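Local structure of Lmo2125 protein (Listeria monocytogenes serovar 1/2a, 5TU0) at residues 82-87 against 287-292; 90-95 against 294-299; 158-163 against 200-205; 189-194 against 375-380; 245-248 against 252-255. The protein binds maltose as the extracellular solute-binding lipoprotein of a carbohydrate transport system, probably delivering the sugar to a membrane permease. The protein carries 2 engineered substitutions. All coordinates share one frame; numbering follows the deposited sequence.

Contact 1: residues 82-87 against 287-292; sequences AEVKLG and VAQKWL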
# COMPACT_ATOMS: atom_id res chain seq x y z
N ALA A 82 -17.40 -2.25 -14.15
CA ALA A 82 -18.26 -3.41 -14.32
C ALA A 82 -17.94 -4.47 -13.27
O ALA A 82 -16.80 -4.60 -12.86
CB ALA A 82 -18.01 -4.02 -15.70
N GLU A 83 -18.94 -5.25 -12.86
CA GLU A 83 -18.69 -6.42 -12.01
C GLU A 83 -17.98 -7.43 -12.89
O GLU A 83 -18.36 -7.60 -14.06
CB GLU A 83 -19.97 -7.04 -11.47
CG GLU A 83 -20.73 -6.15 -10.52
CD GLU A 83 -22.00 -6.80 -10.02
OE1 GLU A 83 -21.97 -8.00 -9.66
OE2 GLU A 83 -23.03 -6.11 -9.98
N VAL A 84 -16.95 -8.08 -12.36
CA VAL A 84 -16.15 -9.05 -13.12
C VAL A 84 -15.96 -10.33 -12.33
O VAL A 84 -16.21 -10.36 -11.10
CB VAL A 84 -14.76 -8.48 -13.48
CG1 VAL A 84 -14.91 -7.33 -14.47
CG2 VAL A 84 -14.00 -8.03 -12.23
N LYS A 85 -15.52 -11.36 -13.03
CA LYS A 85 -15.26 -12.66 -12.40
C LYS A 85 -13.76 -12.83 -12.26
O LYS A 85 -12.99 -12.24 -13.03
CB LYS A 85 -15.84 -13.80 -13.23
CG LYS A 85 -17.33 -13.71 -13.50
CD LYS A 85 -17.80 -14.92 -14.28
CE LYS A 85 -19.28 -14.81 -14.67
NZ LYS A 85 -20.16 -14.68 -13.48
N LEU A 86 -13.36 -13.65 -11.29
CA LEU A 86 -11.96 -13.97 -11.07
C LEU A 86 -11.65 -15.34 -11.67
O LEU A 86 -11.78 -16.37 -11.00
CB LEU A 86 -11.62 -13.96 -9.59
CG LEU A 86 -11.89 -12.64 -8.87
CD1 LEU A 86 -11.51 -12.79 -7.40
CD2 LEU A 86 -11.13 -11.50 -9.52
N GLY A 87 -11.24 -15.34 -12.94
CA GLY A 87 -10.92 -16.58 -13.64
C GLY A 87 -9.79 -17.35 -12.96
O GLY A 87 -9.75 -18.58 -13.00
N VAL A 287 -14.86 -9.53 -24.06
CA VAL A 287 -13.42 -9.55 -24.37
C VAL A 287 -12.61 -8.98 -23.20
O VAL A 287 -11.52 -9.48 -22.91
CB VAL A 287 -13.09 -8.83 -25.69
CG1 VAL A 287 -11.58 -8.83 -25.92
CG2 VAL A 287 -13.78 -9.52 -26.85
N ALA A 288 -13.14 -7.93 -22.54
CA ALA A 288 -12.48 -7.34 -21.37
C ALA A 288 -12.31 -8.37 -20.24
O ALA A 288 -11.26 -8.42 -19.56
CB ALA A 288 -13.28 -6.15 -20.86
N GLN A 289 -13.35 -9.19 -20.02
CA GLN A 289 -13.31 -10.25 -18.99
C GLN A 289 -12.19 -11.24 -19.34
O GLN A 289 -11.41 -11.66 -18.47
CB GLN A 289 -14.65 -10.99 -18.89
CG GLN A 289 -14.63 -12.17 -17.92
CD GLN A 289 -14.46 -11.73 -16.47
OE1 GLN A 289 -15.33 -11.04 -15.92
NE2 GLN A 289 -13.36 -12.14 -15.83
N LYS A 290 -12.12 -11.60 -20.62
CA LYS A 290 -11.08 -12.50 -21.09
C LYS A 290 -9.69 -11.87 -20.85
O LYS A 290 -8.79 -12.55 -20.43
CB LYS A 290 -11.29 -12.89 -22.55
CG LYS A 290 -12.53 -13.77 -22.76
CD LYS A 290 -12.74 -14.05 -24.23
CE LYS A 290 -13.89 -15.01 -24.51
NZ LYS A 290 -15.22 -14.44 -24.13
N TRP A 291 -9.57 -10.56 -21.05
CA TRP A 291 -8.30 -9.85 -20.79
C TRP A 291 -7.89 -9.94 -19.32
O TRP A 291 -6.74 -10.21 -19.02
CB TRP A 291 -8.36 -8.38 -21.22
CG TRP A 291 -7.09 -7.64 -20.89
CD1 TRP A 291 -6.86 -6.87 -19.79
CD2 TRP A 291 -5.88 -7.66 -21.63
NE1 TRP A 291 -5.58 -6.38 -19.81
CE2 TRP A 291 -4.95 -6.86 -20.94
CE3 TRP A 291 -5.47 -8.28 -22.82
CZ2 TRP A 291 -3.65 -6.65 -21.40
CZ3 TRP A 291 -4.18 -8.06 -23.29
CH2 TRP A 291 -3.28 -7.26 -22.57
N LEU A 292 -8.83 -9.70 -18.41
CA LEU A 292 -8.52 -9.82 -16.98
C LEU A 292 -7.99 -11.22 -16.61
O LEU A 292 -7.02 -11.35 -15.86
CB LEU A 292 -9.72 -9.43 -16.11
CG LEU A 292 -9.82 -7.97 -15.67
CD1 LEU A 292 -9.83 -7.01 -16.85
CD2 LEU A 292 -11.05 -7.74 -14.79

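Contact 2: residues 90-95 against 294-299; sequences DDYDEK and YVTNQK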
# COMPACT_ATOMS: atom_id res chain seq x y z
N ASP A 90 -8.54 -19.67 -8.12
CA ASP A 90 -7.79 -20.76 -7.46
C ASP A 90 -6.36 -20.36 -7.12
O ASP A 90 -5.71 -21.01 -6.34
CB ASP A 90 -7.76 -22.04 -8.33
CG ASP A 90 -9.10 -22.72 -8.40
OD1 ASP A 90 -9.97 -22.42 -7.56
OD2 ASP A 90 -9.27 -23.60 -9.28
N ASP A 91 -5.88 -19.28 -7.74
CA ASP A 91 -4.53 -18.78 -7.50
C ASP A 91 -4.51 -17.49 -6.69
O ASP A 91 -3.49 -16.80 -6.67
CB ASP A 91 -3.82 -18.57 -8.85
CG ASP A 91 -3.72 -19.85 -9.66
OD1 ASP A 91 -3.41 -20.92 -9.09
OD2 ASP A 91 -3.93 -19.77 -10.88
N TYR A 92 -5.61 -17.17 -6.01
CA TYR A 92 -5.67 -15.98 -5.16
C TYR A 92 -6.06 -16.32 -3.71
O TYR A 92 -7.02 -17.08 -3.49
CB TYR A 92 -6.75 -15.00 -5.62
CG TYR A 92 -6.55 -14.25 -6.92
CD1 TYR A 92 -5.35 -13.60 -7.20
CD2 TYR A 92 -7.62 -14.05 -7.79
CE1 TYR A 92 -5.19 -12.87 -8.38
CE2 TYR A 92 -7.48 -13.32 -8.96
CZ TYR A 92 -6.27 -12.73 -9.25
OH TYR A 92 -6.16 -11.99 -10.41
N ASP A 93 -5.35 -15.74 -2.75
CA ASP A 93 -5.73 -15.85 -1.34
C ASP A 93 -7.05 -15.10 -1.16
O ASP A 93 -7.34 -14.16 -1.91
CB ASP A 93 -4.69 -15.17 -0.42
CG ASP A 93 -3.45 -16.03 -0.14
OD1 ASP A 93 -3.54 -17.29 -0.11
OD2 ASP A 93 -2.37 -15.44 0.11
N GLU A 94 -7.83 -15.48 -0.16
CA GLU A 94 -9.08 -14.78 0.17
C GLU A 94 -8.85 -13.27 0.41
O GLU A 94 -9.70 -12.45 0.09
CB GLU A 94 -9.74 -15.42 1.40
CG GLU A 94 -10.25 -16.83 1.13
CD GLU A 94 -10.98 -17.45 2.31
OE1 GLU A 94 -10.45 -17.41 3.46
OE2 GLU A 94 -12.07 -18.03 2.10
N LYS A 95 -7.70 -12.93 0.97
CA LYS A 95 -7.38 -11.53 1.24
C LYS A 95 -7.34 -10.71 -0.05
O LYS A 95 -7.81 -9.59 -0.09
CB LYS A 95 -6.02 -11.42 1.92
CG LYS A 95 -5.65 -10.01 2.36
CD LYS A 95 -4.20 -9.92 2.80
CE LYS A 95 -3.90 -10.78 4.01
NZ LYS A 95 -2.48 -10.63 4.44
N TYR A 294 -6.64 -13.37 -18.66
CA TYR A 294 -5.34 -13.52 -19.32
C TYR A 294 -4.20 -12.84 -18.54
O TYR A 294 -3.22 -13.48 -18.13
CB TYR A 294 -5.42 -12.91 -20.72
CG TYR A 294 -4.12 -12.90 -21.50
CD1 TYR A 294 -3.66 -14.04 -22.14
CD2 TYR A 294 -3.36 -11.73 -21.63
CE1 TYR A 294 -2.48 -14.04 -22.87
CE2 TYR A 294 -2.17 -11.73 -22.36
CZ TYR A 294 -1.74 -12.89 -22.98
OH TYR A 294 -0.56 -12.93 -23.71
N VAL A 295 -4.34 -11.53 -18.32
CA VAL A 295 -3.26 -10.75 -17.70
C VAL A 295 -2.96 -11.17 -16.25
O VAL A 295 -1.85 -10.94 -15.76
CB VAL A 295 -3.53 -9.21 -17.83
CG1 VAL A 295 -4.64 -8.76 -16.89
CG2 VAL A 295 -2.28 -8.41 -17.51
N THR A 296 -3.93 -11.81 -15.59
CA THR A 296 -3.73 -12.28 -14.21
C THR A 296 -3.40 -13.79 -14.13
O THR A 296 -3.33 -14.33 -13.02
CB THR A 296 -4.91 -11.92 -13.26
OG1 THR A 296 -6.13 -12.53 -13.71
CG2 THR A 296 -5.10 -10.43 -13.19
N ASN A 297 -3.16 -14.46 -15.27
CA ASN A 297 -2.77 -15.87 -15.19
C ASN A 297 -1.29 -15.95 -14.79
O ASN A 297 -0.59 -14.93 -14.74
CB ASN A 297 -3.11 -16.69 -16.45
CG ASN A 297 -2.27 -16.34 -17.68
OD1 ASN A 297 -1.18 -15.81 -17.59
ND2 ASN A 297 -2.81 -16.67 -18.85
N GLN A 298 -0.81 -17.16 -14.52
CA GLN A 298 0.57 -17.33 -14.05
C GLN A 298 1.63 -16.84 -15.03
O GLN A 298 2.54 -16.14 -14.64
CB GLN A 298 0.85 -18.79 -13.71
CG GLN A 298 2.27 -19.02 -13.21
CD GLN A 298 2.53 -20.45 -12.79
OE1 GLN A 298 1.64 -21.29 -12.83
NE2 GLN A 298 3.76 -20.72 -12.37
N LYS A 299 1.51 -17.21 -16.30
CA LYS A 299 2.49 -16.81 -17.31
C LYS A 299 2.65 -15.28 -17.38
O LYS A 299 3.77 -14.76 -17.30
CB LYS A 299 2.08 -17.36 -18.70
CG LYS A 299 3.09 -17.08 -19.81
CD LYS A 299 2.70 -17.77 -21.11
CE LYS A 299 3.75 -17.56 -22.20
NZ LYS A 299 3.88 -16.13 -22.60

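Contact 3: residues 158-163 against 200-205; sequences AKWTDF and TYATKW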
# COMPACT_ATOMS: atom_id res chain seq x y z
N ALA A 158 11.10 6.25 11.20
CA ALA A 158 9.81 5.89 10.55
C ALA A 158 8.91 7.12 10.57
O ALA A 158 8.84 7.83 11.58
CB ALA A 158 9.15 4.73 11.25
N LYS A 159 8.22 7.38 9.46
CA LYS A 159 7.35 8.56 9.35
C LYS A 159 6.03 8.34 10.11
O LYS A 159 4.92 8.35 9.52
CB LYS A 159 7.09 8.85 7.87
CG LYS A 159 6.51 10.23 7.59
CD LYS A 159 5.94 10.33 6.18
CE LYS A 159 5.28 11.68 5.95
NZ LYS A 159 4.49 11.70 4.69
N TRP A 160 6.14 8.19 11.42
CA TRP A 160 4.96 7.89 12.21
C TRP A 160 3.91 9.00 12.38
O TRP A 160 2.83 8.72 12.89
CB TRP A 160 5.32 7.21 13.54
CG TRP A 160 5.77 5.76 13.40
CD1 TRP A 160 5.46 4.88 12.40
CD2 TRP A 160 6.48 5.01 14.39
NE1 TRP A 160 6.00 3.64 12.67
CE2 TRP A 160 6.62 3.69 13.88
CE3 TRP A 160 7.04 5.32 15.63
CZ2 TRP A 160 7.31 2.70 14.59
CZ3 TRP A 160 7.72 4.34 16.31
CH2 TRP A 160 7.85 3.04 15.80
N THR A 161 4.19 10.22 11.91
CA THR A 161 3.17 11.27 11.92
C THR A 161 2.14 10.98 10.82
O THR A 161 1.03 11.52 10.85
CB THR A 161 3.74 12.68 11.68
OG1 THR A 161 4.57 12.68 10.51
CG2 THR A 161 4.56 13.13 12.88
N ASP A 162 2.53 10.17 9.85
CA ASP A 162 1.68 9.79 8.72
C ASP A 162 0.96 8.49 9.10
O ASP A 162 1.59 7.43 9.28
CB ASP A 162 2.55 9.63 7.47
CG ASP A 162 1.75 9.43 6.19
OD1 ASP A 162 0.67 8.80 6.22
OD2 ASP A 162 2.24 9.86 5.12
N PHE A 163 -0.36 8.55 9.24
CA PHE A 163 -1.14 7.38 9.61
C PHE A 163 -0.95 6.21 8.66
O PHE A 163 -1.05 5.07 9.08
CB PHE A 163 -2.62 7.74 9.71
CG PHE A 163 -3.49 6.61 10.13
CD1 PHE A 163 -3.36 6.06 11.40
CD2 PHE A 163 -4.49 6.13 9.29
CE1 PHE A 163 -4.18 5.03 11.80
CE2 PHE A 163 -5.31 5.09 9.70
CZ PHE A 163 -5.15 4.55 10.95
N THR A 200 1.33 5.01 22.38
CA THR A 200 2.27 5.20 23.49
C THR A 200 3.69 4.81 23.09
O THR A 200 4.63 5.53 23.40
CB THR A 200 1.81 4.41 24.75
OG1 THR A 200 0.48 4.82 25.10
CG2 THR A 200 2.73 4.66 25.95
N TYR A 201 3.83 3.67 22.42
CA TYR A 201 5.13 3.21 21.94
C TYR A 201 5.74 4.21 20.94
O TYR A 201 6.94 4.58 21.05
CB TYR A 201 5.05 1.82 21.32
CG TYR A 201 6.39 1.30 20.95
CD1 TYR A 201 7.28 0.85 21.95
CD2 TYR A 201 6.83 1.28 19.62
CE1 TYR A 201 8.53 0.39 21.62
CE2 TYR A 201 8.09 0.81 19.29
CZ TYR A 201 8.93 0.37 20.29
OH TYR A 201 10.20 -0.08 19.95
N ALA A 202 4.94 4.68 20.01
CA ALA A 202 5.40 5.68 19.03
C ALA A 202 5.89 6.96 19.71
O ALA A 202 6.91 7.53 19.33
CB ALA A 202 4.31 6.00 18.01
N THR A 203 5.14 7.40 20.72
CA THR A 203 5.44 8.62 21.43
C THR A 203 6.82 8.53 22.10
O THR A 203 7.53 9.55 22.17
CB THR A 203 4.30 8.94 22.43
OG1 THR A 203 3.06 9.11 21.70
CG2 THR A 203 4.57 10.19 23.22
N LYS A 204 7.21 7.34 22.55
CA LYS A 204 8.54 7.16 23.18
C LYS A 204 9.64 7.47 22.16
O LYS A 204 10.64 8.11 22.50
CB LYS A 204 8.72 5.74 23.74
CG LYS A 204 7.73 5.28 24.81
CD LYS A 204 7.84 6.04 26.11
CE LYS A 204 6.90 5.43 27.16
NZ LYS A 204 6.79 6.32 28.36
N TRP A 205 9.47 7.00 20.92
CA TRP A 205 10.46 7.29 19.87
C TRP A 205 10.50 8.79 19.57
O TRP A 205 11.58 9.39 19.53
CB TRP A 205 10.19 6.49 18.60
CG TRP A 205 10.65 5.05 18.71
CD1 TRP A 205 9.95 3.98 19.21
CD2 TRP A 205 11.92 4.53 18.28
NE1 TRP A 205 10.72 2.83 19.14
CE2 TRP A 205 11.93 3.14 18.57
CE3 TRP A 205 13.06 5.10 17.69
CZ2 TRP A 205 13.03 2.32 18.28
CZ3 TRP A 205 14.15 4.30 17.42
CH2 TRP A 205 14.12 2.91 17.70

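Contact 4: residues 189-194 against 375-380; sequences GLNNKG and DAVKVI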
# COMPACT_ATOMS: atom_id res chain seq x y z
N GLY A 189 -11.83 1.32 15.81
CA GLY A 189 -10.87 0.71 16.72
C GLY A 189 -9.60 1.50 17.00
O GLY A 189 -8.69 0.98 17.64
N LEU A 190 -9.54 2.75 16.57
CA LEU A 190 -8.33 3.60 16.73
C LEU A 190 -8.12 4.18 18.12
O LEU A 190 -7.09 4.80 18.39
CB LEU A 190 -8.31 4.71 15.69
CG LEU A 190 -8.28 4.21 14.24
CD1 LEU A 190 -8.37 5.38 13.27
CD2 LEU A 190 -7.07 3.34 13.94
N ASN A 191 -9.08 3.96 19.03
CA ASN A 191 -8.92 4.39 20.41
C ASN A 191 -9.12 3.23 21.37
O ASN A 191 -9.37 3.45 22.56
CB ASN A 191 -9.84 5.56 20.75
CG ASN A 191 -11.30 5.19 20.66
OD1 ASN A 191 -11.68 4.29 19.94
ND2 ASN A 191 -12.13 5.89 21.41
N ASN A 192 -9.00 1.99 20.88
CA ASN A 192 -9.11 0.82 21.75
C ASN A 192 -7.80 0.64 22.52
O ASN A 192 -6.83 1.36 22.25
CB ASN A 192 -9.56 -0.47 21.00
CG ASN A 192 -8.49 -1.08 20.10
OD1 ASN A 192 -7.37 -0.59 19.99
ND2 ASN A 192 -8.86 -2.16 19.44
N LYS A 193 -7.78 -0.27 23.49
CA LYS A 193 -6.58 -0.49 24.33
C LYS A 193 -5.32 -0.70 23.50
O LYS A 193 -4.28 -0.11 23.79
CB LYS A 193 -6.75 -1.69 25.26
CG LYS A 193 -7.28 -1.39 26.65
CD LYS A 193 -8.72 -0.95 26.70
CE LYS A 193 -9.16 -0.79 28.15
NZ LYS A 193 -10.56 -0.30 28.26
N GLY A 194 -5.43 -1.55 22.50
CA GLY A 194 -4.33 -1.86 21.60
C GLY A 194 -3.79 -0.64 20.88
O GLY A 194 -2.56 -0.39 20.90
N ASP A 375 -10.14 11.87 21.37
CA ASP A 375 -10.57 13.13 20.73
C ASP A 375 -10.66 12.97 19.21
O ASP A 375 -11.61 13.44 18.59
CB ASP A 375 -9.63 14.29 21.09
CG ASP A 375 -9.67 14.66 22.58
OD1 ASP A 375 -10.59 14.22 23.29
OD2 ASP A 375 -8.77 15.40 23.04
N ALA A 376 -9.68 12.30 18.61
CA ALA A 376 -9.65 12.10 17.17
C ALA A 376 -10.78 11.16 16.73
O ALA A 376 -11.42 11.41 15.72
CB ALA A 376 -8.31 11.56 16.74
N VAL A 377 -11.04 10.11 17.50
CA VAL A 377 -12.12 9.19 17.13
C VAL A 377 -13.47 9.93 17.16
O VAL A 377 -14.34 9.69 16.31
CB VAL A 377 -12.10 7.91 17.98
CG1 VAL A 377 -13.38 7.10 17.81
CG2 VAL A 377 -10.88 7.08 17.59
N LYS A 378 -13.65 10.84 18.13
CA LYS A 378 -14.89 11.62 18.19
C LYS A 378 -15.02 12.49 16.93
O LYS A 378 -16.11 12.63 16.40
CB LYS A 378 -14.99 12.46 19.48
CG LYS A 378 -16.31 13.20 19.58
CD LYS A 378 -16.63 13.66 21.01
CE LYS A 378 -18.08 14.11 21.12
NZ LYS A 378 -18.51 14.30 22.54
N VAL A 379 -13.92 13.03 16.44
CA VAL A 379 -13.94 13.83 15.21
C VAL A 379 -14.38 12.96 14.03
O VAL A 379 -15.24 13.35 13.23
CB VAL A 379 -12.56 14.46 14.90
CG1 VAL A 379 -12.48 15.04 13.50
CG2 VAL A 379 -12.21 15.53 15.93
N ILE A 380 -13.80 11.78 13.93
CA ILE A 380 -14.10 10.87 12.82
C ILE A 380 -15.58 10.43 12.86
O ILE A 380 -16.28 10.52 11.84
CB ILE A 380 -13.16 9.65 12.85
CG1 ILE A 380 -11.69 10.10 12.66
CG2 ILE A 380 -13.54 8.65 11.77
CD1 ILE A 380 -10.68 9.01 12.91

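Contact 5: residues 245-248 against 252-255; sequences NYKE and NYGV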
# COMPACT_ATOMS: atom_id res chain seq x y z
N ASN A 245 15.01 4.94 -6.07
CA ASN A 245 15.82 6.08 -5.60
C ASN A 245 17.09 5.65 -4.90
O ASN A 245 18.13 6.30 -5.05
CB ASN A 245 15.03 6.97 -4.62
CG ASN A 245 13.84 7.64 -5.26
OD1 ASN A 245 13.82 7.89 -6.45
ND2 ASN A 245 12.83 7.95 -4.45
N TYR A 246 17.01 4.59 -4.11
CA TYR A 246 18.21 4.13 -3.40
C TYR A 246 19.18 3.49 -4.38
O TYR A 246 20.38 3.56 -4.17
CB TYR A 246 17.85 3.17 -2.25
CG TYR A 246 16.75 3.68 -1.34
CD1 TYR A 246 16.65 5.03 -1.01
CD2 TYR A 246 15.83 2.81 -0.77
CE1 TYR A 246 15.66 5.50 -0.18
CE2 TYR A 246 14.83 3.27 0.07
CZ TYR A 246 14.75 4.62 0.36
OH TYR A 246 13.76 5.09 1.19
N LYS A 247 18.65 2.87 -5.44
CA LYS A 247 19.50 2.29 -6.51
C LYS A 247 20.20 3.42 -7.27
O LYS A 247 21.39 3.32 -7.57
CB LYS A 247 18.68 1.42 -7.47
CG LYS A 247 18.20 0.12 -6.85
CD LYS A 247 17.47 -0.80 -7.82
CE LYS A 247 16.12 -0.25 -8.22
NZ LYS A 247 15.34 -1.22 -9.03
N GLU A 248 19.46 4.49 -7.57
CA GLU A 248 20.02 5.68 -8.25
C GLU A 248 21.14 6.33 -7.42
O GLU A 248 22.14 6.79 -7.98
CB GLU A 248 18.94 6.73 -8.51
CG GLU A 248 17.94 6.39 -9.62
CD GLU A 248 18.50 6.53 -11.03
OE1 GLU A 248 19.74 6.66 -11.19
OE2 GLU A 248 17.69 6.50 -11.98
N ASN A 252 24.27 0.83 -0.76
CA ASN A 252 24.33 -0.63 -0.67
C ASN A 252 23.21 -1.05 0.29
O ASN A 252 23.47 -1.50 1.41
CB ASN A 252 25.71 -1.08 -0.17
CG ASN A 252 25.86 -2.59 -0.12
OD1 ASN A 252 25.07 -3.33 -0.71
ND2 ASN A 252 26.88 -3.05 0.58
N TYR A 253 21.97 -0.90 -0.16
CA TYR A 253 20.81 -1.16 0.69
C TYR A 253 20.38 -2.62 0.68
O TYR A 253 20.64 -3.37 -0.27
CB TYR A 253 19.61 -0.25 0.32
CG TYR A 253 18.91 -0.62 -0.98
CD1 TYR A 253 17.86 -1.53 -0.99
CD2 TYR A 253 19.31 -0.07 -2.18
CE1 TYR A 253 17.24 -1.89 -2.18
CE2 TYR A 253 18.71 -0.42 -3.37
CZ TYR A 253 17.67 -1.32 -3.37
OH TYR A 253 17.08 -1.65 -4.56
N GLY A 254 19.75 -3.03 1.76
CA GLY A 254 19.19 -4.35 1.90
C GLY A 254 17.74 -4.14 2.30
O GLY A 254 17.37 -3.06 2.74
N VAL A 255 16.92 -5.16 2.12
CA VAL A 255 15.51 -5.06 2.45
C VAL A 255 15.11 -6.28 3.27
O VAL A 255 15.54 -7.42 2.99
CB VAL A 255 14.63 -4.97 1.19
CG1 VAL A 255 13.24 -4.46 1.55
CG2 VAL A 255 15.26 -4.04 0.15

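Contact 1: residues 82-87 against 287-292
Gln289 meets the loop 82-87 from helix 285-295, and its carboxamide grips both polar backbone atoms of Lys85. CG lies anti to the backbone N and the chain then bends at chi2 (67°), which carries the amide across to the loop, where the closest CA pair, Val84 and Gln289, is 6.6 Å apart. Gln289 OE1 accepts the N-H of Lys85 at 2.9 Å in a nearly straight bond (172°), while NE2 donates to Lys85 O at 2.8 Å with a more bent N-H...O angle of 155°. The second donor stands above the carbonyl plane of Lys85. Gln289 OE1 also lies 3.5 Å from Val84 CA, and NE2 has a further, weak hydrogen bond to Asp293 OD1.

One turn further along the helix, Leu292 reaches the apolar neighbour of this pair. Its CD2 methyl is 3.9 Å from Val84 CG1 and equally close to CG2, so it fits between the two branches of the valine. Behind them Val278 and Ala109, from strands 272-278 and 105-121, continue the packing.

The chemistry is therefore divided: a buried valine-leucine contact on the sheet side, and beside it a side-chain amide that pairs with both N and O of one residue, as a residue of a neighbouring antiparallel strand would. Two bonds at once should restrict rotation of the Gln289 amide and hold a loop segment that has no regular secondary structure.

Contact 2: residues 90-95 against 294-299
Thr296 is the first residue to leave helical geometry at the end of helix 285-295 (phi/psi -100°/8°), and Tyr92 reaches it from an extended backbone just ahead of helix 94-99. The tyrosine ring starts beside its own backbone N, with CG anti to the carbonyl carbon (chi1 -70°), and its hydroxyl end does all the touching. Tyr92 OH lies 3.1 Å from Thr296 CB, a tight approach for an oxygen and a carbon. The same oxygen is 3.4 Å from the CG2 methyl of Thr296 and 3.3 Å from its OG1. The two side chains meet at about a right angle, so the threonine sits across the end of the phenol.

Both polar ends find clear partners elsewhere. Tyr92 OH is hydrogen-bonded to Pro110 O, whereas Thr296 OG1 bonds back to Leu292 O in the last turn of its helix and is also hydrogen-bonded to Asn88 ND2.

The contact thus marks a helix-to-helix junction in the solute-binding protein fold, where helix 285-295 ends and helix 298-308 begins. The backbone bond from Asn297 N to Tyr294 O, 3.0 Å long, closes the last turn. Asn297 is then the N-cap of the next helix, its OD1 accepting the N-H of Asn300.

On the sheet side, Ala109 of strand 105-121 is touched by both Tyr92 and Thr296. Next to the tyrosine, Asp91 OD1 makes a salt bridge with Lys316 NZ of helix 315-323.

Contact 3: residues 158-163 against 200-205
Tyr201 OH is held by two groups, the indole N-H of Trp205 one helical turn later and the carboxylate of Glu136, while the ring that carries it packs against Trp160. The Trp205 NE1 to Tyr201 OH bond is 3.1 Å long and nearly straight (169°), with the oxygen lying in the indole plane; this fixes how the two rings of helix 193-208 are turned.

The core of the contact is a T-shaped aromatic pair within a larger aromatic cluster. Trp160 presents the edge of its six-membered ring to the face of the five-membered ring of Trp205: the centroids are 5.3 Å apart and the planes stand at 88°. Trp160 CZ3 comes to 3.7 Å from Trp205 CD1, and the neighbouring ring atom CH2 is 4.1 Å from Tyr201 CE2. Ala202 packs beside them, its CB 3.7 Å from Trp160 CE3. One face of the Trp160 ring receives the Ala158 methyl, and its NE1 is hydrogen-bonded to Tyr267 OH.

The tryptophan projects from a type I turn, Lys159 to Asp162, and its chi1 (-73°, CG opposite the carbonyl carbon) sends the indole toward the helix. The turn leads into helix 163-172, whose N-cap is Asp162: OD1 accepts the N-H of Tyr164, a sugar-pocket residue. Lys159 NZ forms a 2.9 Å salt bridge with Asp162 OD2, using the anti lone pair of that oxygen.

Contact 4: residues 189-194 against 375-380
Asn191 places CG between its backbone N and carbonyl carbon (chi1 64°), and Val377 holds CG1 anti to its own N (chi1 167°), leaving CG2 to face the asparagine. The two side chains cross at about a right angle, and the valine methyl comes over the flat carboxamide. Val377 CG2 is 3.6 Å from Asn191 CG and lies almost along the normal to the carboxamide plane, which identifies the approach as one over the face. It stays 3.7 Å from Asn191 CB, and 3.7 Å also separates it from OD1 of the same residue. Farther along the group, Asn191 ND2 is 4.0 Å from Val377 CB. The polar end of the asparagine is engaged by the same helix, because ND2 is hydrogen-bonded to Asp374 OD1; the asparagine is thus tied to the helix twice, by packing on Val377 and by a bond to Asp374 one turn earlier.

Leu190 supplies the apolar half. Its CB is 4.0 Å from Val377 CG2, and at the end of the chain CD1 makes a looser contact, 4.3 Å, with Ile380 CD1. Val377 and Ile380, three residues apart, share one side of their helix.

Both loop residues occupy the centre of a type I turn from Gly189 to Asn192. Asn192 then serves as N-cap of helix 193-208, with OD1 taking the N-H of Ser195.

In the fold, this turn links strand 187-189 to helix 193-208 and rests on helix 369-387. Val377 and Ile380 also touch Ile188 of the strand, and Leu190 extends to Val351 and Leu358 of helix 348-363.

Contact 5: residues 245-248 against 252-255
A short helix-to-strand connection is closed here by Tyr246 of helix 243-248 and Tyr253, the first residue of strand 253-256. The Tyr253 side chain leaves its strand with CG between the backbone N and the carbonyl carbon (chi1 73°), which turns the ring back toward the helix. Tyr246 CB lies 3.6 Å from Tyr253 CD2. Beyond that, the edge of the Tyr246 ring points to the face of Tyr253, a T-shaped pair with centroids 6.0 Å apart and planes at 66°, so inclined rather than perpendicular.

Lys247 comes from another direction, alongside the rim of the Tyr253 ring and near its plane. Its CG is 3.1 Å from Tyr253 OH and 3.6 Å from CE2 of the same ring; CD follows at 3.4 Å from the hydroxyl. It is thus the aliphatic part of the lysine that touches.

Tyr246 points its own hydroxyl inward to a hydrogen bond with Gln225 NE2, and its ring meets Tyr119 and Phe228 edge-to-face. Strand 253-256 pairs antiparallel with strand 105-121, so the tyrosine pair packs helix 243-248, which follows Trp241 of the sugar pocket, against the beta-sheet within one alpha/beta lobe of the periplasmic-binding-protein fold.

Contacts 1 and 2 use the same helix, 285-295, and touch through Leu86 and Tyr92, whereas contacts 3 and 4 share helix 193-208 and meet through Phe163 and Leu190. Contact 3 lies on the opposite side of the chain's centre from contacts 1 and 2, about 41 and 36 Å away between centres. Contact 5 is a local closure; the other four join parts at least 37 residues apart. Contacts 2, 3 and 4 are buried, contacts 1 and 5 only partly. Contact 1 is built on two hydrogen bonds from a side-chain amide to the backbone, 2 on a phenol hydroxyl set against a threonine, 3 and 5 on T-shaped aromatic pairs, and 4 on apolar and amide packing.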